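Local coordinates for mutual gliding-motility protein MglA (Myxococcus xanthus DK 1622, PDB 6H17) that binds and hydrolyses GTP as a small GTPase that controls the direction and speed of gliding and coordinates the two motility systems of the bacterium, at residues Val137-Lys142 and Tyr166-Pro171; Asp104-Arg109 and Arg143-Ala148; Asn12-Tyr17 and His75-Pro80; Lys94-Val99 and Ala125-Asp130. All coordinates share one frame; numbering follows the deposited sequence. Where two conformers were deposited one is given.

Contact 1 (Val137-Lys142 and Tyr166-Pro171); sequences VIQYNK and YQAVAP. With GSP (5'-guanosine-diphosphate-monothiophosphate), chain C.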
# COMPACT_ATOMS: atom_id res chain seq x y z
N VAL A 137 -1.79 1.32 7.33
CA VAL A 137 -3.25 1.19 7.29
C VAL A 137 -3.56 -0.17 6.71
O VAL A 137 -2.85 -0.66 5.82
CB VAL A 137 -3.87 2.30 6.42
CG1 VAL A 137 -5.37 2.11 6.24
CG2 VAL A 137 -3.54 3.68 7.03
N ILE A 138 -4.62 -0.79 7.20
CA ILE A 138 -5.07 -2.09 6.70
C ILE A 138 -6.41 -1.94 5.99
O ILE A 138 -7.31 -1.22 6.46
CB ILE A 138 -5.11 -3.16 7.81
CG1 ILE A 138 -5.35 -4.55 7.17
CG2 ILE A 138 -6.14 -2.86 8.87
CD1 ILE A 138 -4.90 -5.72 8.07
N GLN A 139 -6.55 -2.63 4.87
CA GLN A 139 -7.77 -2.64 4.08
C GLN A 139 -8.33 -4.05 4.02
O GLN A 139 -7.61 -4.99 3.67
CB GLN A 139 -7.45 -2.15 2.67
CG GLN A 139 -8.68 -2.04 1.78
CD GLN A 139 -8.33 -1.68 0.36
OE1 GLN A 139 -8.15 -2.56 -0.48
NE2 GLN A 139 -8.23 -0.38 0.09
N TYR A 140 -9.60 -4.20 4.35
CA TYR A 140 -10.30 -5.47 4.23
C TYR A 140 -11.04 -5.43 2.90
O TYR A 140 -12.16 -4.93 2.82
CB TYR A 140 -11.25 -5.70 5.40
CG TYR A 140 -10.62 -5.54 6.77
CD1 TYR A 140 -9.33 -6.01 7.05
CD2 TYR A 140 -11.31 -4.90 7.79
CE1 TYR A 140 -8.77 -5.85 8.33
CE2 TYR A 140 -10.76 -4.74 9.05
CZ TYR A 140 -9.49 -5.22 9.30
OH TYR A 140 -8.90 -5.06 10.55
N ASN A 141 -10.40 -5.95 1.86
CA ASN A 141 -10.93 -5.87 0.50
C ASN A 141 -11.83 -7.05 0.20
O ASN A 141 -11.88 -8.05 0.92
CB ASN A 141 -9.76 -5.75 -0.49
CG ASN A 141 -10.20 -5.35 -1.87
OD1 ASN A 141 -11.12 -4.54 -2.03
ND2 ASN A 141 -9.57 -5.93 -2.88
N LYS A 142 -12.55 -6.93 -0.90
CA LYS A 142 -13.49 -7.97 -1.37
C LYS A 142 -14.67 -8.16 -0.43
O LYS A 142 -15.19 -9.27 -0.26
CB LYS A 142 -12.81 -9.31 -1.71
CG LYS A 142 -11.50 -9.15 -2.49
CD LYS A 142 -11.18 -10.37 -3.33
CE LYS A 142 -9.86 -10.19 -4.06
NZ LYS A 142 -9.43 -11.47 -4.69
N TYR A 166 -10.01 -0.08 6.90
CA TYR A 166 -11.05 0.32 5.96
C TYR A 166 -11.60 -0.89 5.22
O TYR A 166 -10.83 -1.68 4.67
CB TYR A 166 -10.51 1.34 4.94
CG TYR A 166 -10.17 2.63 5.63
CD1 TYR A 166 -11.14 3.60 5.81
CD2 TYR A 166 -8.91 2.85 6.14
CE1 TYR A 166 -10.86 4.77 6.49
CE2 TYR A 166 -8.62 4.02 6.83
CZ TYR A 166 -9.60 4.96 6.99
OH TYR A 166 -9.30 6.14 7.67
N GLN A 167 -12.92 -1.01 5.18
CA GLN A 167 -13.58 -1.95 4.29
C GLN A 167 -13.46 -1.46 2.85
O GLN A 167 -13.59 -0.27 2.59
CB GLN A 167 -15.07 -2.00 4.61
CG GLN A 167 -15.42 -2.71 5.87
CD GLN A 167 -16.90 -3.04 5.90
OE1 GLN A 167 -17.41 -3.80 5.06
NE2 GLN A 167 -17.60 -2.45 6.84
N ALA A 168 -13.24 -2.39 1.92
CA ALA A 168 -13.12 -2.01 0.52
C ALA A 168 -13.73 -3.02 -0.44
O ALA A 168 -13.86 -4.22 -0.14
CB ALA A 168 -11.66 -1.81 0.13
N VAL A 169 -14.12 -2.48 -1.60
CA VAL A 169 -14.44 -3.26 -2.79
C VAL A 169 -13.66 -2.56 -3.91
O VAL A 169 -14.15 -1.61 -4.54
CB VAL A 169 -15.94 -3.30 -3.11
CG1 VAL A 169 -16.20 -4.19 -4.31
CG2 VAL A 169 -16.72 -3.80 -1.92
N ALA A 170 -12.41 -2.96 -4.10
CA ALA A 170 -11.52 -2.13 -4.90
C ALA A 170 -12.03 -1.87 -6.32
O ALA A 170 -11.86 -0.73 -6.80
CB ALA A 170 -10.10 -2.70 -4.89
N PRO A 171 -12.62 -2.82 -7.04
CA PRO A 171 -13.02 -2.54 -8.43
C PRO A 171 -14.06 -1.45 -8.55
O PRO A 171 -14.11 -0.77 -9.58
CB PRO A 171 -13.55 -3.89 -8.93
CG PRO A 171 -12.84 -4.90 -8.07
CD PRO A 171 -12.76 -4.25 -6.71
PG GSP C . -0.69 -9.87 -7.44
O3B GSP C . -2.29 -9.49 -7.18
S1G GSP C . -0.67 -11.65 -8.01
O2G GSP C . -0.19 -8.82 -8.46
O3G GSP C . -0.01 -9.64 -6.09
PB GSP C . -3.02 -8.13 -6.86
O1B GSP C . -3.13 -7.94 -5.39
O2B GSP C . -2.42 -7.01 -7.62
PA GSP C . -5.38 -7.68 -8.48
O1A GSP C . -5.61 -6.31 -8.05
O2A GSP C . -4.82 -7.91 -9.82
O3A GSP C . -4.50 -8.46 -7.40
O5' GSP C . -6.77 -8.45 -8.29
C5' GSP C . -6.87 -9.84 -8.56
C4' GSP C . -8.29 -10.20 -8.96
O4' GSP C . -9.19 -9.91 -7.87
C3' GSP C . -8.78 -9.39 -10.14
O3' GSP C . -9.57 -10.21 -10.98
C2' GSP C . -9.64 -8.28 -9.54
O2' GSP C . -10.65 -7.79 -10.37
C1' GSP C . -10.20 -9.03 -8.32
N9 GSP C . -10.61 -8.16 -7.22
C8 GSP C . -9.85 -7.19 -6.65
N7 GSP C . -10.55 -6.59 -5.67
C5 GSP C . -11.78 -7.19 -5.63
C6 GSP C . -12.91 -6.98 -4.84
O6 GSP C . -13.01 -6.12 -3.93
N1 GSP C . -13.98 -7.77 -5.11
C2 GSP C . -13.97 -8.75 -6.07
N2 GSP C . -15.05 -9.49 -6.25
N3 GSP C . -12.88 -8.97 -6.85
C4 GSP C . -11.83 -8.17 -6.60
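Asn141 touches both the guanine and Ala170, and its amide works in both directions. Asn141 ND2 gives a hydrogen bond to guanine N7 at 3.0 Å, while Asn141 OD1, on an in-plane lone pair, takes the backbone N-H of Ala170 N at 2.9 Å. With CG anti to the backbone N (chi1 -167°), the amide is carried forward to the base. This is the Asn-Lys-X-Asp guanine-recognition motif of small GTPases. Its second element, Lys142, runs its extended chain over one face of the purine, CG 3.5 Å from guanine C6, and Pro171 packs on the opposite face, CD 3.3 Å from guanine C5. Replacing Asn141 by an alanine is likely to leave N7 without this donor and the Ala170 loop freer to shift. Further back, Gln139 CD rests on Ala168 CB at 3.3 Å, and Gln139 OE1 is bonded to Asn28. Val137 CG1 meets the Tyr166 ring edge in plane, 3.6 Å from CD2. Parallel pairing binds Tyr140 N to Tyr166 O at 2.8 Å. Strands 136-141 and 165-167 form a beta-alpha-beta crossover through helix 151-158, which packs on Tyr140; helix 176-193 covers Val137 and Tyr166, and strand 98-104 pairs with the other edge of 136-141.

Contact 2 (Asp104-Arg109 and Arg143-Ala148); sequences DSQIER and RDLPNA. With GSP (5'-guanosine-diphosphate-monothiophosphate), chain C; SO4 (sulfate ion), chain D.
Asn147 and the residues 106-108 are joined chiefly by hydrogen bonds, and one amide nitrogen does much of the work. Asn147 ND2 gives a bond to Gln106 OE1 at 3.1 Å, close to its own amide plane, which helps to fix its rotation; in the conformer given, Asn147 ND2 also bonds to Glu108 OE1 at 2.8 Å, on the syn side of the carboxylate. The Gln106 amide stands almost perpendicular to that of Asn147, the planes 88° apart. The Asn147 backbone contributes too: Asn147 O accepts from Ile107 N at 2.9 Å, part of a single bridge pairing Gln106 with Ala148. A weaker bond runs from Arg143 NH1 to Ser105 OG, whose stronger partner is the carbonyl of Asn141; the same NH1 also reaches Val149 O.

Charge and polarity organise segment 104-109 from within. Asp104 OD1 accepts Gln106 N in an Asx turn. Gln106 NE2 bridges both Asp104 oxygens on their syn sides, edge-on rather than stacked; OD2 also forms a salt bridge with Lys142.

Van der Waals packing is slighter: Leu145 CD1 rests on the Gln106 amide at CD, 3.6 Å away, and Ala148 CB lies 3.8 Å from Ser105 CB.

On the nucleotide side, Asp144 reads the guanine, with Asp144 OD2 accepting guanine N1 at 2.8 Å and OD1 accepting N2, the specificity-giving aspartate of the Asn-Lys-X-Asp motif. The contact clasps two loops at the C-terminal ends of the parallel strands 98-104 and 136-141: one leads into helix 110-125, the other into helix 151-158, where Met154 packs on Ser105 and Arg143.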
# COMPACT_ATOMS: atom_id res chain seq x y z
N ASP A 104 -7.35 -9.97 1.59
CA ASP A 104 -8.45 -10.57 0.85
C ASP A 104 -9.45 -11.13 1.85
O ASP A 104 -9.13 -12.06 2.59
CB ASP A 104 -7.90 -11.67 -0.06
CG ASP A 104 -8.94 -12.23 -1.02
OD1 ASP A 104 -10.13 -12.35 -0.63
OD2 ASP A 104 -8.58 -12.53 -2.19
N SER A 105 -10.67 -10.59 1.88
CA SER A 105 -11.60 -11.01 2.92
C SER A 105 -12.12 -12.44 2.73
O SER A 105 -12.76 -12.96 3.65
CB SER A 105 -12.83 -10.08 2.96
OG SER A 105 -12.48 -8.78 3.42
N GLN A 106 -11.92 -13.06 1.58
CA GLN A 106 -12.43 -14.42 1.39
C GLN A 106 -11.87 -15.36 2.45
O GLN A 106 -10.67 -15.39 2.71
CB GLN A 106 -12.05 -14.95 0.01
CG GLN A 106 -12.67 -14.19 -1.12
CD GLN A 106 -12.22 -14.73 -2.45
OE1 GLN A 106 -12.91 -15.54 -3.08
NE2 GLN A 106 -11.05 -14.31 -2.89
N ILE A 107 -12.74 -16.19 3.02
CA ILE A 107 -12.34 -17.05 4.13
C ILE A 107 -11.22 -18.00 3.72
O ILE A 107 -10.30 -18.26 4.51
CB ILE A 107 -13.58 -17.75 4.72
CG1 ILE A 107 -13.25 -18.38 6.08
CG2 ILE A 107 -14.16 -18.79 3.74
CD1 ILE A 107 -14.50 -18.68 6.89
N GLU A 108 -11.24 -18.47 2.47
CA GLU A 108 -10.20 -19.38 1.98
C GLU A 108 -8.82 -18.74 1.97
O GLU A 108 -7.81 -19.47 1.97
CB GLU A 108 -10.58 -19.84 0.57
CG GLU A 108 -11.86 -20.67 0.49
CD GLU A 108 -13.12 -19.84 0.26
OE1 GLU A 108 -13.11 -18.60 0.43
OE2 GLU A 108 -14.15 -20.45 -0.10
N ARG A 109 -8.75 -17.42 1.95
CA ARG A 109 -7.49 -16.70 1.83
C ARG A 109 -6.99 -16.17 3.16
O ARG A 109 -6.01 -15.42 3.18
CB ARG A 109 -7.62 -15.57 0.82
CG ARG A 109 -7.91 -16.07 -0.60
CD ARG A 109 -6.75 -16.87 -1.16
NE ARG A 109 -5.64 -16.01 -1.56
CZ ARG A 109 -4.40 -16.43 -1.80
NH1 ARG A 109 -4.05 -17.71 -1.66
NH2 ARG A 109 -3.48 -15.57 -2.19
N ARG A 143 -15.19 -7.05 0.12
CA ARG A 143 -16.35 -7.13 1.00
C ARG A 143 -17.61 -7.55 0.27
O ARG A 143 -18.59 -7.92 0.92
CB ARG A 143 -16.62 -5.78 1.68
CG ARG A 143 -15.47 -5.24 2.53
CD ARG A 143 -14.96 -6.23 3.55
NE ARG A 143 -16.06 -6.78 4.33
CZ ARG A 143 -15.99 -7.91 5.02
NH1 ARG A 143 -14.87 -8.59 5.09
NH2 ARG A 143 -17.05 -8.34 5.69
N ASP A 144 -17.61 -7.52 -1.06
CA ASP A 144 -18.77 -7.87 -1.87
C ASP A 144 -18.99 -9.37 -1.98
O ASP A 144 -20.07 -9.78 -2.42
CB ASP A 144 -18.59 -7.30 -3.29
CG ASP A 144 -17.35 -7.83 -3.98
OD1 ASP A 144 -17.48 -8.40 -5.08
OD2 ASP A 144 -16.24 -7.69 -3.43
N LEU A 145 -18.03 -10.19 -1.60
CA LEU A 145 -18.11 -11.61 -1.89
C LEU A 145 -18.87 -12.36 -0.79
O LEU A 145 -18.73 -12.03 0.40
CB LEU A 145 -16.72 -12.20 -2.09
CG LEU A 145 -16.04 -11.71 -3.36
CD1 LEU A 145 -14.66 -12.31 -3.51
CD2 LEU A 145 -16.90 -12.03 -4.58
N PRO A 146 -19.65 -13.37 -1.15
CA PRO A 146 -20.45 -14.07 -0.13
C PRO A 146 -19.60 -14.86 0.84
O PRO A 146 -20.08 -15.15 1.95
CB PRO A 146 -21.36 -14.98 -0.97
CG PRO A 146 -20.64 -15.16 -2.27
CD PRO A 146 -19.88 -13.87 -2.51
N ASN A 147 -18.39 -15.22 0.46
CA ASN A 147 -17.46 -15.95 1.32
C ASN A 147 -16.54 -15.01 2.10
O ASN A 147 -15.56 -15.49 2.69
CB ASN A 147 -16.67 -16.98 0.50
CG ASN A 147 -15.96 -16.37 -0.74
OD1 ASN A 147 -16.50 -15.49 -1.40
ND2 ASN A 147 -14.80 -16.91 -1.08
N ALA A 148 -16.83 -13.72 2.15
CA ALA A 148 -16.04 -12.79 2.95
C ALA A 148 -16.25 -13.05 4.44
O ALA A 148 -17.38 -13.25 4.90
CB ALA A 148 -16.44 -11.35 2.63
PG GSP C . -0.69 -9.87 -7.44
O3B GSP C . -2.29 -9.49 -7.18
S1G GSP C . -0.67 -11.65 -8.01
O2G GSP C . -0.19 -8.82 -8.46
O3G GSP C . -0.01 -9.64 -6.09
PB GSP C . -3.02 -8.13 -6.86
O1B GSP C . -3.13 -7.94 -5.39
O2B GSP C . -2.42 -7.01 -7.62
PA GSP C . -5.38 -7.68 -8.48
O1A GSP C . -5.61 -6.31 -8.05
O2A GSP C . -4.82 -7.91 -9.82
O3A GSP C . -4.50 -8.46 -7.40
O5' GSP C . -6.77 -8.45 -8.29
C5' GSP C . -6.87 -9.84 -8.56
C4' GSP C . -8.29 -10.20 -8.96
O4' GSP C . -9.19 -9.91 -7.87
C3' GSP C . -8.78 -9.39 -10.14
O3' GSP C . -9.57 -10.21 -10.98
C2' GSP C . -9.64 -8.28 -9.54
O2' GSP C . -10.65 -7.79 -10.37
C1' GSP C . -10.20 -9.03 -8.32
N9 GSP C . -10.61 -8.16 -7.22
C8 GSP C . -9.85 -7.19 -6.65
N7 GSP C . -10.55 -6.59 -5.67
C5 GSP C . -11.78 -7.19 -5.63
C6 GSP C . -12.91 -6.98 -4.84
O6 GSP C . -13.01 -6.12 -3.93
N1 GSP C . -13.98 -7.77 -5.11
C2 GSP C . -13.97 -8.75 -6.07
N2 GSP C . -15.05 -9.49 -6.25
N3 GSP C . -12.88 -8.97 -6.85
C4 GSP C . -11.83 -8.17 -6.60
S SO4 D . -0.41 -17.47 -3.40
O1 SO4 D . -0.99 -16.14 -3.62
O2 SO4 D . 0.86 -17.32 -2.69
O3 SO4 D . -1.29 -18.30 -2.58
O4 SO4 D . -0.17 -18.07 -4.71

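Contact 3 (Asn12-Tyr17 and His75-Pro80); sequences NCKIVY and HLYTVP. With GSP (5'-guanosine-diphosphate-monothiophosphate), chain C.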
# COMPACT_ATOMS: atom_id res chain seq x y z
N ASN A 12 9.95 13.49 -2.08
CA ASN A 12 9.30 12.32 -2.66
C ASN A 12 9.11 11.28 -1.57
O ASN A 12 10.05 10.95 -0.85
CB ASN A 12 10.12 11.75 -3.81
CG ASN A 12 10.11 12.67 -5.02
OD1 ASN A 12 9.09 13.29 -5.35
ND2 ASN A 12 11.25 12.79 -5.68
N CYS A 13 7.86 10.84 -1.43
CA CYS A 13 7.45 9.84 -0.45
C CYS A 13 7.09 8.56 -1.21
O CYS A 13 6.71 8.62 -2.39
CB CYS A 13 6.24 10.34 0.34
SG CYS A 13 6.59 11.83 1.35
N LYS A 14 7.22 7.42 -0.52
CA LYS A 14 6.90 6.13 -1.11
C LYS A 14 5.87 5.39 -0.27
O LYS A 14 6.05 5.20 0.93
CB LYS A 14 8.18 5.31 -1.18
CG LYS A 14 8.04 3.94 -1.77
CD LYS A 14 9.42 3.31 -1.94
CE LYS A 14 9.38 2.12 -2.85
NZ LYS A 14 10.74 1.56 -3.08
N ILE A 15 4.79 4.97 -0.92
CA ILE A 15 3.75 4.15 -0.31
C ILE A 15 3.76 2.80 -1.00
O ILE A 15 3.71 2.75 -2.24
CB ILE A 15 2.35 4.78 -0.47
CG1 ILE A 15 2.29 6.18 0.11
CG2 ILE A 15 1.28 3.85 0.12
CD1 ILE A 15 2.68 6.28 1.48
N VAL A 16 3.81 1.71 -0.23
CA VAL A 16 3.77 0.36 -0.79
C VAL A 16 2.46 -0.32 -0.37
O VAL A 16 2.15 -0.40 0.82
CB VAL A 16 4.99 -0.48 -0.36
CG1 VAL A 16 4.85 -1.91 -0.87
CG2 VAL A 16 6.26 0.17 -0.89
N TYR A 17 1.73 -0.83 -1.37
CA TYR A 17 0.57 -1.70 -1.17
C TYR A 17 1.07 -3.14 -1.15
O TYR A 17 1.69 -3.61 -2.12
CB TYR A 17 -0.43 -1.46 -2.30
CG TYR A 17 -1.29 -0.22 -2.11
CD1 TYR A 17 -2.64 -0.32 -1.87
CD2 TYR A 17 -0.74 1.05 -2.18
CE1 TYR A 17 -3.43 0.80 -1.69
CE2 TYR A 17 -1.53 2.17 -2.01
CZ TYR A 17 -2.87 2.03 -1.76
OH TYR A 17 -3.61 3.18 -1.57
N HIS A 75 4.66 8.41 -4.37
CA HIS A 75 4.88 7.36 -5.36
C HIS A 75 4.30 6.08 -4.79
O HIS A 75 4.82 5.55 -3.81
CB HIS A 75 6.36 7.23 -5.68
CG HIS A 75 6.92 8.46 -6.33
ND1 HIS A 75 8.27 8.70 -6.42
CD2 HIS A 75 6.31 9.51 -6.94
CE1 HIS A 75 8.47 9.85 -7.05
NE2 HIS A 75 7.30 10.36 -7.38
N LEU A 76 3.21 5.63 -5.38
CA LEU A 76 2.55 4.40 -4.96
C LEU A 76 3.10 3.22 -5.74
O LEU A 76 3.24 3.29 -6.97
CB LEU A 76 1.06 4.48 -5.21
CG LEU A 76 0.22 5.29 -4.22
CD1 LEU A 76 0.77 6.63 -3.90
CD2 LEU A 76 -1.24 5.38 -4.72
N TYR A 77 3.41 2.14 -5.02
CA TYR A 77 3.87 0.89 -5.60
C TYR A 77 2.99 -0.25 -5.11
O TYR A 77 2.50 -0.22 -3.98
CB TYR A 77 5.30 0.56 -5.13
CG TYR A 77 6.41 1.43 -5.71
CD1 TYR A 77 7.21 0.94 -6.73
CD2 TYR A 77 6.65 2.71 -5.25
CE1 TYR A 77 8.23 1.70 -7.26
CE2 TYR A 77 7.69 3.50 -5.80
CZ TYR A 77 8.45 2.96 -6.79
OH TYR A 77 9.46 3.71 -7.36
N THR A 78 2.82 -1.25 -5.95
CA THR A 78 2.38 -2.56 -5.46
C THR A 78 3.56 -3.52 -5.52
O THR A 78 4.64 -3.19 -6.01
CB THR A 78 1.22 -3.11 -6.28
OG1 THR A 78 1.67 -3.45 -7.60
CG2 THR A 78 0.07 -2.13 -6.34
N VAL A 79 3.33 -4.72 -4.99
CA VAL A 79 4.32 -5.79 -5.02
C VAL A 79 3.67 -7.02 -5.63
O VAL A 79 2.43 -7.13 -5.65
CB VAL A 79 4.87 -6.13 -3.62
CG1 VAL A 79 5.42 -4.89 -2.93
CG2 VAL A 79 3.82 -6.81 -2.76
N PRO A 80 4.47 -8.00 -6.05
CA PRO A 80 3.89 -9.31 -6.41
C PRO A 80 3.66 -10.10 -5.13
O PRO A 80 4.60 -10.40 -4.39
CB PRO A 80 4.96 -9.95 -7.31
CG PRO A 80 6.19 -9.17 -7.07
CD PRO A 80 5.89 -7.89 -6.41
PG GSP C . -0.69 -9.87 -7.44
O3B GSP C . -2.29 -9.49 -7.18
S1G GSP C . -0.67 -11.65 -8.01
O2G GSP C . -0.19 -8.82 -8.46
O3G GSP C . -0.01 -9.64 -6.09
PB GSP C . -3.02 -8.13 -6.86
O1B GSP C . -3.13 -7.94 -5.39
O2B GSP C . -2.42 -7.01 -7.62
PA GSP C . -5.38 -7.68 -8.48
O1A GSP C . -5.61 -6.31 -8.05
O2A GSP C . -4.82 -7.91 -9.82
O3A GSP C . -4.50 -8.46 -7.40
O5' GSP C . -6.77 -8.45 -8.29
C5' GSP C . -6.87 -9.84 -8.56
C4' GSP C . -8.29 -10.20 -8.96
O4' GSP C . -9.19 -9.91 -7.87
C3' GSP C . -8.78 -9.39 -10.14
O3' GSP C . -9.57 -10.21 -10.98
C2' GSP C . -9.64 -8.28 -9.54
O2' GSP C . -10.65 -7.79 -10.37
C1' GSP C . -10.20 -9.03 -8.32
N9 GSP C . -10.61 -8.16 -7.22
C8 GSP C . -9.85 -7.19 -6.65
N7 GSP C . -10.55 -6.59 -5.67
C5 GSP C . -11.78 -7.19 -5.63
C6 GSP C . -12.91 -6.98 -4.84
O6 GSP C . -13.01 -6.12 -3.93
N1 GSP C . -13.98 -7.77 -5.11
C2 GSP C . -13.97 -8.75 -6.07
N2 GSP C . -15.05 -9.49 -6.25
N3 GSP C . -12.88 -8.97 -6.85
C4 GSP C . -11.83 -8.17 -6.60
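Tyr77 O receives the shortest bond here, from Tyr17 N at 2.8 Å, and the N-H...O angle of 178° makes it practically straight. It is one of a run of parallel backbone bonds, in the central sheet of the P-loop GTPase fold, that also joins His75 N to Cys13 O, Ile15 N to His75 O and Tyr77 N to Ile15 O. Val79 N makes a weak bond to Tyr17 O at 3.5 Å.

On the sheet face bearing Lys14, Val16, His75 and Tyr77, the lysine crosses the tyrosine ring at about a right angle. Its extended chain, CG anti to the backbone N (chi1 -180°), brings Lys14 CE over the Tyr77 ring as a CH-pi contact, 3.9 Å from the centroid. Lys14 NZ lies above the same face as a cation-pi partner, 4.6 Å from the Tyr77 ring centroid, while its strongest polar bond goes to Ile92 O. Val16 CG1 meets Val79 CG1 at 3.7 Å.

On the other face the pairs are mainly hydrophobic, with Tyr17 CE2 4.2 Å from Leu76 CG.

Residues 78-80 run on to Gly81 and probably match the DxxG element of small GTPases; Val79 and Pro80 line the gamma-phosphate side of the nucleotide. Thr78 OG1 bonds to Asp58. Strand 10-18 lies between 71-78 and 98-104; helix 86-93 covers Tyr77 and Val79, whereas helices 25-35 and 176-193 pack against Tyr17 on the opposite face.

Contact 4 (Lys94-Val99 and Ala125-Asp130); sequences KGVDGV and AEQGYD
Tyr129 and Gln127 reach across to the loop 94-97 from either side of Gly128, the C-prime residue, at positive phi, of the Schellman motif that ends helix 110-125. The first shell is close packing. The tyrosine ring presents its edge to the backbone, Tyr129 CE2 lying 3.3 Å from Val96 O, which stays near the ring plane, while Tyr129 CE2 also meets Val96 CG1 at 3.9 Å. Tyr129 OH touches Gly95 CA at 3.5 Å. Gln127 meets the same loop nearer Lys94: Gln127 OE1 packs 3.4 Å from Lys94 CA, and Gln127 NE2 lies over the centre of the Tyr129 ring, 3.4 Å above its plane, while donating to Leu93 O.

The next shell explains the placing. Gly128 N bonds to Ala125 O and Tyr129 N to Leu124 O, so the chain turns back and brings Gln127 and Tyr129 to the same loop; Leu124 also packs on both Val96 and Tyr129. A serine in place of Tyr129 would probably open a gap beside Val96 and leave the Gln127 amide without the ring beneath it. The loop itself joins helix 86-93 to strand 98-104 at the surface. One water links the two segments, giving a hydrogen bond to Val96 O at 3.0 Å and lying 2.9 Å from Tyr129 OH.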
# COMPACT_ATOMS: atom_id res chain seq x y z
N LYS A 94 12.24 -1.18 -0.18
CA LYS A 94 13.33 -0.29 0.21
C LYS A 94 12.86 1.16 0.18
O LYS A 94 12.23 1.59 -0.78
CB LYS A 94 14.51 -0.46 -0.75
CG LYS A 94 15.26 -1.76 -0.56
CD LYS A 94 16.41 -1.89 -1.54
CE LYS A 94 17.17 -3.19 -1.31
NZ LYS A 94 18.34 -3.34 -2.22
N GLY A 95 13.15 1.90 1.25
CA GLY A 95 12.81 3.31 1.30
C GLY A 95 11.35 3.61 1.55
O GLY A 95 10.93 4.76 1.38
N VAL A 96 10.54 2.62 1.93
CA VAL A 96 9.11 2.87 2.09
C VAL A 96 8.86 3.86 3.22
O VAL A 96 9.52 3.82 4.27
CB VAL A 96 8.37 1.54 2.32
CG1 VAL A 96 8.85 0.86 3.62
CG2 VAL A 96 6.86 1.77 2.37
N ASP A 97 7.89 4.74 3.01
CA ASP A 97 7.43 5.69 4.03
C ASP A 97 6.10 5.32 4.65
O ASP A 97 5.83 5.70 5.79
CB ASP A 97 7.34 7.10 3.45
CG ASP A 97 8.67 7.58 2.95
OD1 ASP A 97 9.62 7.60 3.76
OD2 ASP A 97 8.81 7.87 1.75
N GLY A 98 5.24 4.62 3.93
CA GLY A 98 3.99 4.14 4.50
C GLY A 98 3.55 2.90 3.77
O GLY A 98 3.87 2.71 2.60
N VAL A 99 2.79 2.06 4.47
CA VAL A 99 2.32 0.79 3.92
C VAL A 99 0.81 0.68 4.04
O VAL A 99 0.22 1.06 5.06
CB VAL A 99 2.99 -0.40 4.62
CG1 VAL A 99 2.38 -1.72 4.17
CG2 VAL A 99 4.48 -0.41 4.35
N ALA A 125 11.71 -5.65 9.08
CA ALA A 125 12.81 -5.84 10.02
C ALA A 125 14.12 -6.10 9.29
O ALA A 125 15.19 -5.65 9.75
CB ALA A 125 12.48 -7.01 10.96
N GLU A 126 14.10 -6.83 8.19
CA GLU A 126 15.31 -7.14 7.44
C GLU A 126 15.88 -5.98 6.65
O GLU A 126 16.95 -6.16 6.02
CB GLU A 126 15.07 -8.31 6.49
CG GLU A 126 14.85 -9.56 7.27
CD GLU A 126 14.46 -10.75 6.45
OE1 GLU A 126 14.45 -11.87 6.98
OE2 GLU A 126 14.11 -10.57 5.25
N GLN A 127 15.23 -4.81 6.64
CA GLN A 127 15.84 -3.60 6.12
C GLN A 127 15.94 -2.53 7.20
O GLN A 127 16.19 -1.36 6.90
CB GLN A 127 15.10 -3.10 4.88
CG GLN A 127 13.70 -2.65 5.13
CD GLN A 127 13.03 -2.06 3.89
OE1 GLN A 127 13.19 -2.56 2.78
NE2 GLN A 127 12.28 -0.99 4.08
N GLY A 128 15.78 -2.93 8.47
CA GLY A 128 15.97 -2.03 9.59
C GLY A 128 14.75 -1.24 10.01
O GLY A 128 14.88 -0.32 10.82
N TYR A 129 13.58 -1.56 9.47
CA TYR A 129 12.35 -0.87 9.81
C TYR A 129 11.56 -1.70 10.81
O TYR A 129 11.91 -2.84 11.12
CB TYR A 129 11.52 -0.64 8.53
CG TYR A 129 12.11 0.35 7.52
CD1 TYR A 129 13.48 0.40 7.24
CD2 TYR A 129 11.29 1.22 6.82
CE1 TYR A 129 13.99 1.30 6.30
CE2 TYR A 129 11.79 2.12 5.89
CZ TYR A 129 13.14 2.15 5.64
OH TYR A 129 13.63 3.05 4.71
N ASP A 130 10.46 -1.12 11.31
CA ASP A 130 9.57 -1.76 12.28
C ASP A 130 8.13 -1.46 11.89
O ASP A 130 7.73 -0.30 11.87
CB ASP A 130 9.86 -1.23 13.69
CG ASP A 130 8.99 -1.87 14.77
OD1 ASP A 130 8.09 -2.67 14.46
OD2 ASP A 130 9.22 -1.56 15.96
O HOH W 1 12.07 5.46 4.41

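Overall arrangement
Contacts 1 and 3 are buried and belong to one sheet: each pairs parallel strands by backbone bonds and runs on into nucleotide-binding loops, at the guanine in contact 1 and at the gamma-phosphate side in contact 3. Contacts 2 and 4 lie at the surface, on opposite sides of the chain's centre, and fasten loops, the first with side-chain amides and carboxylates, the second with packing and a water. Contact 2 completes the base site begun by contact 1, joined to it through Lys142 and Asp104. Contact 4 meets contact 3 where Lys14 NZ bonds to Lys94 O, and contact 1 through Val99 and Val137. Helix 110-125 links contacts 2 and 4, starting at one and ending at the other.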